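Local coordinates for protein salmonella plasmid virulence: SpvB (Salmonella typhimurium, PDB 6P0X) that is the N-terminal domain of a secreted virulence toxin that, as a whole protein, probably ADP-ribosylates actin on arginine using NAD(+), at residues A[192-197]-A[282-287]; A[198-203]-A[268-273]. All blocks are in the same frame, centred on the assembly; numbering follows the deposited sequence.

Contact 1. Residues A[192-197]-A[282-287]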
loop_
_atom_site.group_PDB
_atom_site.type_symbol
_atom_site.label_atom_id
_atom_site.label_comp_id
_atom_site.label_asym_id
_atom_site.label_seq_id
_atom_site.Cartn_x
_atom_site.Cartn_y
_atom_site.Cartn_z
ATOM N N ASP A 192 -15.683 9.291 -9.076
ATOM C CA ASP A 192 -16.892 8.482 -9.156
ATOM C C ASP A 192 -17.856 8.839 -8.033
ATOM O O ASP A 192 -17.473 8.886 -6.860
ATOM C CB ASP A 192 -16.547 6.993 -9.090
ATOM C CG ASP A 192 -15.703 6.537 -10.259
ATOM O OD1 ASP A 192 -15.524 7.324 -11.211
ATOM O OD2 ASP A 192 -15.220 5.384 -10.226
ATOM N N ASN A 193 -19.107 9.106 -8.406
ATOM C CA ASN A 193 -20.194 9.418 -7.479
ATOM C C ASN A 193 -19.943 10.699 -6.691
ATOM O O ASN A 193 -20.522 10.892 -5.618
ATOM C CB ASN A 193 -20.453 8.251 -6.518
ATOM C CG ASN A 193 -20.837 6.978 -7.244
ATOM O OD1 ASN A 193 -21.690 6.988 -8.132
ATOM N ND2 ASN A 193 -20.195 5.872 -6.878
ATOM N N VAL A 194 -19.107 11.594 -7.211
ATOM C CA VAL A 194 -18.803 12.865 -6.566
ATOM C C VAL A 194 -19.408 13.983 -7.403
ATOM O O VAL A 194 -19.190 14.045 -8.620
ATOM C CB VAL A 194 -17.287 13.064 -6.391
ATOM C CG1 VAL A 194 -16.999 14.418 -5.758
ATOM C CG2 VAL A 194 -16.688 11.942 -5.549
ATOM N N ASP A 195 -20.175 14.854 -6.756
ATOM C CA ASP A 195 -20.699 16.044 -7.419
ATOM C C ASP A 195 -19.558 17.037 -7.614
ATOM O O ASP A 195 -19.065 17.627 -6.648
ATOM C CB ASP A 195 -21.827 16.650 -6.591
ATOM C CG ASP A 195 -22.407 17.902 -7.220
ATOM O OD1 ASP A 195 -22.224 18.103 -8.439
ATOM O OD2 ASP A 195 -23.049 18.687 -6.491
ATOM N N LEU A 196 -19.141 17.227 -8.863
ATOM C CA LEU A 196 -17.957 18.014 -9.178
ATOM C C LEU A 196 -18.221 19.515 -9.220
ATOM O O LEU A 196 -17.391 20.255 -9.759
ATOM C CB LEU A 196 -17.363 17.551 -10.511
ATOM C CG LEU A 196 -16.907 16.091 -10.544
ATOM C CD1 LEU A 196 -16.254 15.761 -11.874
ATOM C CD2 LEU A 196 -15.955 15.806 -9.392
ATOM N N ASN A 197 -19.334 19.981 -8.665
ATOM C CA ASN A 197 -19.653 21.400 -8.634
ATOM C C ASN A 197 -19.272 22.010 -7.287
ATOM O O ASN A 197 -19.014 21.309 -6.305
ATOM C CB ASN A 197 -21.143 21.622 -8.914
ATOM C CG ASN A 197 -21.562 21.129 -10.287
ATOM O OD1 ASN A 197 -20.835 21.293 -11.267
ATOM N ND2 ASN A 197 -22.742 20.525 -10.363
ATOM N N LEU A 282 -9.555 12.700 -0.078
ATOM C CA LEU A 282 -10.098 11.383 0.238
ATOM C C LEU A 282 -11.615 11.420 0.125
ATOM O O LEU A 282 -12.278 12.187 0.833
ATOM C CB LEU A 282 -9.680 10.922 1.636
ATOM C CG LEU A 282 -8.300 10.270 1.749
ATOM C CD1 LEU A 282 -7.206 11.329 1.802
ATOM C CD2 LEU A 282 -8.231 9.348 2.959
ATOM N N HIS A 283 -12.160 10.584 -0.757
ATOM C CA HIS A 283 -13.599 10.453 -0.932
ATOM C C HIS A 283 -14.126 9.099 -0.488
ATOM O O HIS A 283 -15.344 8.891 -0.503
ATOM C CB HIS A 283 -13.981 10.674 -2.403
ATOM C CG HIS A 283 -13.867 12.094 -2.862
ATOM N ND1 HIS A 283 -14.734 13.083 -2.448
ATOM C CD2 HIS A 283 -12.999 12.688 -3.717
ATOM C CE1 HIS A 283 -14.401 14.227 -3.023
ATOM N NE2 HIS A 283 -13.351 14.014 -3.797
ATOM N N ARG A 284 -13.255 8.174 -0.098
ATOM C CA ARG A 284 -13.643 6.783 0.073
ATOM C C ARG A 284 -13.522 6.351 1.527
ATOM O O ARG A 284 -12.710 6.882 2.295
ATOM C CB ARG A 284 -12.789 5.858 -0.810
ATOM C CG ARG A 284 -12.685 6.304 -2.264
ATOM C CD ARG A 284 -14.048 6.640 -2.856
ATOM N NE ARG A 284 -13.920 7.510 -4.024
ATOM C CZ ARG A 284 -14.942 7.943 -4.756
ATOM N NH1 ARG A 284 -14.724 8.736 -5.797
ATOM N NH2 ARG A 284 -16.184 7.582 -4.453
ATOM N N LEU A 285 -14.354 5.374 1.887
ATOM C CA LEU A 285 -14.299 4.672 3.160
ATOM C C LEU A 285 -14.288 3.183 2.871
ATOM O O LEU A 285 -15.107 2.699 2.082
ATOM C CB LEU A 285 -15.500 4.999 4.050
ATOM C CG LEU A 285 -15.528 6.290 4.853
ATOM C CD1 LEU A 285 -16.967 6.601 5.224
ATOM C CD2 LEU A 285 -14.668 6.153 6.097
ATOM N N CYS A 286 -13.369 2.460 3.497
ATOM C CA CYS A 286 -13.375 1.011 3.359
ATOM C C CYS A 286 -14.587 0.447 4.090
ATOM O O CYS A 286 -14.714 0.596 5.310
ATOM C CB CYS A 286 -12.085 0.400 3.893
ATOM S SG CYS A 286 -12.102 -1.411 3.858
ATOM N N ARG A 287 -15.478 -0.194 3.341
ATOM C CA ARG A 287 -16.691 -0.743 3.927
ATOM C C ARG A 287 -16.531 -2.191 4.356
ATOM O O ARG A 287 -17.245 -2.636 5.264
ATOM C CB ARG A 287 -17.857 -0.641 2.939
ATOM C CG ARG A 287 -18.005 0.717 2.272
ATOM C CD ARG A 287 -18.092 1.836 3.296
ATOM N NE ARG A 287 -17.950 3.146 2.666
ATOM C CZ ARG A 287 -18.918 4.053 2.590
ATOM N NH1 ARG A 287 -20.111 3.805 3.116
ATOM N NH2 ARG A 287 -18.690 5.217 1.994
#
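Two loops of the beta-rich N-terminal domain of SpvB are tied by an end-on arginine grip on a backbone carbonyl: Arg284, in the connection between strands 280-282 and 288-293, holds the backbone of Asp192, in the long loop between strands 181-188 and 209-211. Both terminal nitrogens of its guanidinium donate to one acceptor, with Arg284 NH1 and Asp192 O 3.0 Å apart and Arg284 NH2 at the same 3.0 Å from that oxygen. The oxygen lies at the guanidinium edge, in its plane. NH1 uses a lone pair in the carbonyl plane, whereas NH2 comes in tilted by 24°. A bend at chi2 (-49°) lays the guanidinium alongside His283, whose CB lies over one of its faces. Glu189 forms a salt bridge with Arg284 NE, while Leu265 O and Asn190 O accept from NH2 and NH1, so the group is held all round its edge and its rotation should be fixed.

Beside this polar grip, Val194 reaches over the imidazole of His283. Its CG1 stands 3.8 Å from His283 CE1, and the ring's NE2 is hydrogen-bonded to Arg205 NE. The other methyl makes the CH-pi contact: Val194 CG2 sits over the ring centre, 3.9 Å from the His283 centroid and 13° off the normal.

Contact 2. Residues A[198-203]-A[268-273]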
loop_
_atom_site.group_PDB
_atom_site.type_symbol
_atom_site.label_atom_id
_atom_site.label_comp_id
_atom_site.label_asym_id
_atom_site.label_seq_id
_atom_site.Cartn_x
_atom_site.Cartn_y
_atom_site.Cartn_z
ATOM N N GLY A 198 -19.237 23.339 -7.259
ATOM C CA GLY A 198 -19.035 24.067 -6.015
ATOM C C GLY A 198 -17.706 23.750 -5.351
ATOM O O GLY A 198 -16.628 24.013 -5.898
ATOM N N ASN A 199 -17.785 23.174 -4.149
ATOM C CA ASN A 199 -16.595 22.924 -3.343
ATOM C C ASN A 199 -15.670 21.886 -3.967
ATOM O O ASN A 199 -14.480 21.856 -3.635
ATOM C CB ASN A 199 -17.012 22.476 -1.938
ATOM C CG ASN A 199 -15.828 22.236 -1.021
ATOM O OD1 ASN A 199 -14.860 22.998 -1.025
ATOM N ND2 ASN A 199 -15.897 21.170 -0.232
ATOM N N GLU A 200 -16.177 21.058 -4.878
ATOM C CA GLU A 200 -15.373 20.021 -5.507
ATOM C C GLU A 200 -14.836 20.436 -6.866
ATOM O O GLU A 200 -14.111 19.657 -7.494
ATOM C CB GLU A 200 -16.186 18.733 -5.652
ATOM C CG GLU A 200 -16.778 18.218 -4.354
ATOM C CD GLU A 200 -15.751 17.522 -3.484
ATOM O OE1 GLU A 200 -14.584 17.404 -3.917
ATOM O OE2 GLU A 200 -16.114 17.084 -2.370
ATOM N N ALA A 201 -15.161 21.638 -7.330
ATOM C CA ALA A 201 -14.730 22.066 -8.649
ATOM C C ALA A 201 -13.247 22.413 -8.632
ATOM O O ALA A 201 -12.742 23.014 -7.678
ATOM C CB ALA A 201 -15.553 23.266 -9.116
ATOM N N GLY A 202 -12.547 22.022 -9.694
ATOM C CA GLY A 202 -11.152 22.381 -9.848
ATOM C C GLY A 202 -10.212 21.747 -8.853
ATOM O O GLY A 202 -9.095 22.237 -8.670
ATOM N N ARG A 203 -10.622 20.657 -8.214
ATOM C CA ARG A 203 -9.777 19.938 -7.272
ATOM C C ARG A 203 -9.212 18.723 -7.994
ATOM O O ARG A 203 -9.963 17.964 -8.619
ATOM C CB ARG A 203 -10.578 19.510 -6.040
ATOM C CG ARG A 203 -11.125 20.668 -5.207
ATOM C CD ARG A 203 -11.645 20.196 -3.856
ATOM N NE ARG A 203 -10.676 20.317 -2.770
ATOM C CZ ARG A 203 -10.842 21.094 -1.702
ATOM N NH1 ARG A 203 -11.947 21.818 -1.569
ATOM N NH2 ARG A 203 -9.910 21.135 -0.756
ATOM N N GLN A 268 -19.499 11.059 3.162
ATOM C CA GLN A 268 -20.140 12.314 3.527
ATOM C C GLN A 268 -19.158 13.343 4.061
ATOM O O GLN A 268 -19.489 14.533 4.089
ATOM C CB GLN A 268 -21.227 12.065 4.573
ATOM C CG GLN A 268 -22.448 11.355 4.039
ATOM C CD GLN A 268 -23.498 11.139 5.108
ATOM O OE1 GLN A 268 -23.778 12.032 5.907
ATOM N NE2 GLN A 268 -24.085 9.951 5.127
ATOM N N ASP A 269 -17.965 12.921 4.480
ATOM C CA ASP A 269 -16.988 13.804 5.115
ATOM C C ASP A 269 -15.666 13.819 4.348
ATOM O O ASP A 269 -14.613 13.476 4.900
ATOM C CB ASP A 269 -16.766 13.389 6.569
ATOM C CG ASP A 269 -16.206 11.975 6.702
ATOM O OD1 ASP A 269 -16.519 11.111 5.853
ATOM O OD2 ASP A 269 -15.432 11.740 7.654
ATOM N N PRO A 270 -15.671 14.241 3.086
ATOM C CA PRO A 270 -14.414 14.279 2.335
ATOM C C PRO A 270 -13.502 15.375 2.863
ATOM O O PRO A 270 -13.955 16.396 3.385
ATOM C CB PRO A 270 -14.865 14.566 0.899
ATOM C CG PRO A 270 -16.136 15.324 1.055
ATOM C CD PRO A 270 -16.760 14.930 2.368
ATOM N N PHE A 271 -12.198 15.151 2.729
ATOM C CA PHE A 271 -11.223 16.118 3.211
ATOM C C PHE A 271 -9.957 16.017 2.376
ATOM O O PHE A 271 -9.733 15.036 1.661
ATOM C CB PHE A 271 -10.904 15.911 4.699
ATOM C CG PHE A 271 -10.241 14.598 5.002
ATOM C CD1 PHE A 271 -10.999 13.453 5.197
ATOM C CD2 PHE A 271 -8.860 14.508 5.102
ATOM C CE1 PHE A 271 -10.391 12.243 5.477
ATOM C CE2 PHE A 271 -8.245 13.300 5.385
ATOM C CZ PHE A 271 -9.014 12.166 5.572
ATOM N N SER A 272 -9.116 17.043 2.492
ATOM C CA SER A 272 -7.879 17.118 1.732
ATOM C C SER A 272 -6.693 17.341 2.661
ATOM O O SER A 272 -6.804 18.008 3.692
ATOM C CB SER A 272 -7.945 18.242 0.692
ATOM O OG SER A 272 -8.850 17.914 -0.346
ATOM N N LEU A 273 -5.555 16.776 2.266
ATOM C CA LEU A 273 -4.285 16.881 2.972
ATOM C C LEU A 273 -3.276 17.593 2.083
ATOM O O LEU A 273 -3.262 17.392 0.862
ATOM C CB LEU A 273 -3.754 15.500 3.364
ATOM C CG LEU A 273 -4.714 14.626 4.168
ATOM C CD1 LEU A 273 -4.239 13.179 4.181
ATOM C CD2 LEU A 273 -4.856 15.164 5.589
HETATM O O HOH W 1 -14.058 19.552 2.004
#
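Glu200 and Arg203 of the loop 198-203 touch Pro270, just before strand 271-273, and Ser272, within it. The walk begins at Asn199, which forms a short 3-10 segment with Glu200 and approaches indirectly: one water lies 3.3 Å from Asn199 ND2, whose weak bond it accepts, and donates another weak bond to Pro270 O. Asn199 also works within its own loop, its carbonyl oxygen receiving a nearly straight bond (171°) from Arg203, with Asn199 O and Arg203 NH1 3.3 Å apart.

Glu200 meets the proline directly. Its chain bends at chi2 (-77°), which carries the carboxylate to the pyrrolidine ring; Glu200 OE2 rests 3.9 Å from Pro270 CG, the two side chains crossing at about a right angle. The other oxygen, OE1, is engaged in salt bridges with Arg205 and Arg281.

From Glu200 the chain makes a type II beta turn through Ala201 and Gly202 to Arg203. The turn brings Arg203 back to the side of the strand, its CB pointing toward it. A bend at chi3 (95°) swings the guanidinium against Ser272, which it approaches obliquely. Arg203 NH2 stands 3.4 Å from Ser272 OG and 3.8 Å from Ser272 CB. Asn199 O, by contrast, lies at the edge of the guanidinium, in its plane. Arg203 and Ser272 share a partner outside the segments: Glu279 OE1 forms a salt bridge with Arg203 NE and a hydrogen bond with Ser272 OG, and Arg281 NH1 also reaches that hydroxyl.

The chemistry implies a small polar surface contact in which the segments barely touch; a weakly held water bridges them, and Glu279, whose charge would probably offset that of Arg203, links Arg203 to Ser272.

How the contacts relate
The two contacts share their chain elements: 192-197 runs straight into 198-203, and strand 271-273 pairs antiparallel with strand 280-282, Leu282 N lying 2.9 Å from Phe271 O in a probable hydrogen bond. Both segments of contact 2 fall between those of contact 1 in sequence, so contact 2 is nested inside the loop that contact 1 closes; their centres are about 9 Å apart. His283, which Val194 covers in contact 1, also packs against Glu200 of contact 2, with His283 CE1 3.3 Å from Glu200 OE1. Contact 1 is partly buried, contact 2 lies at the surface. Leu273 of contact 2 lines an acrylic acid pocket; the nearest atoms of the Arg284 side chain and a bound acrylic acid are about 11 Å apart.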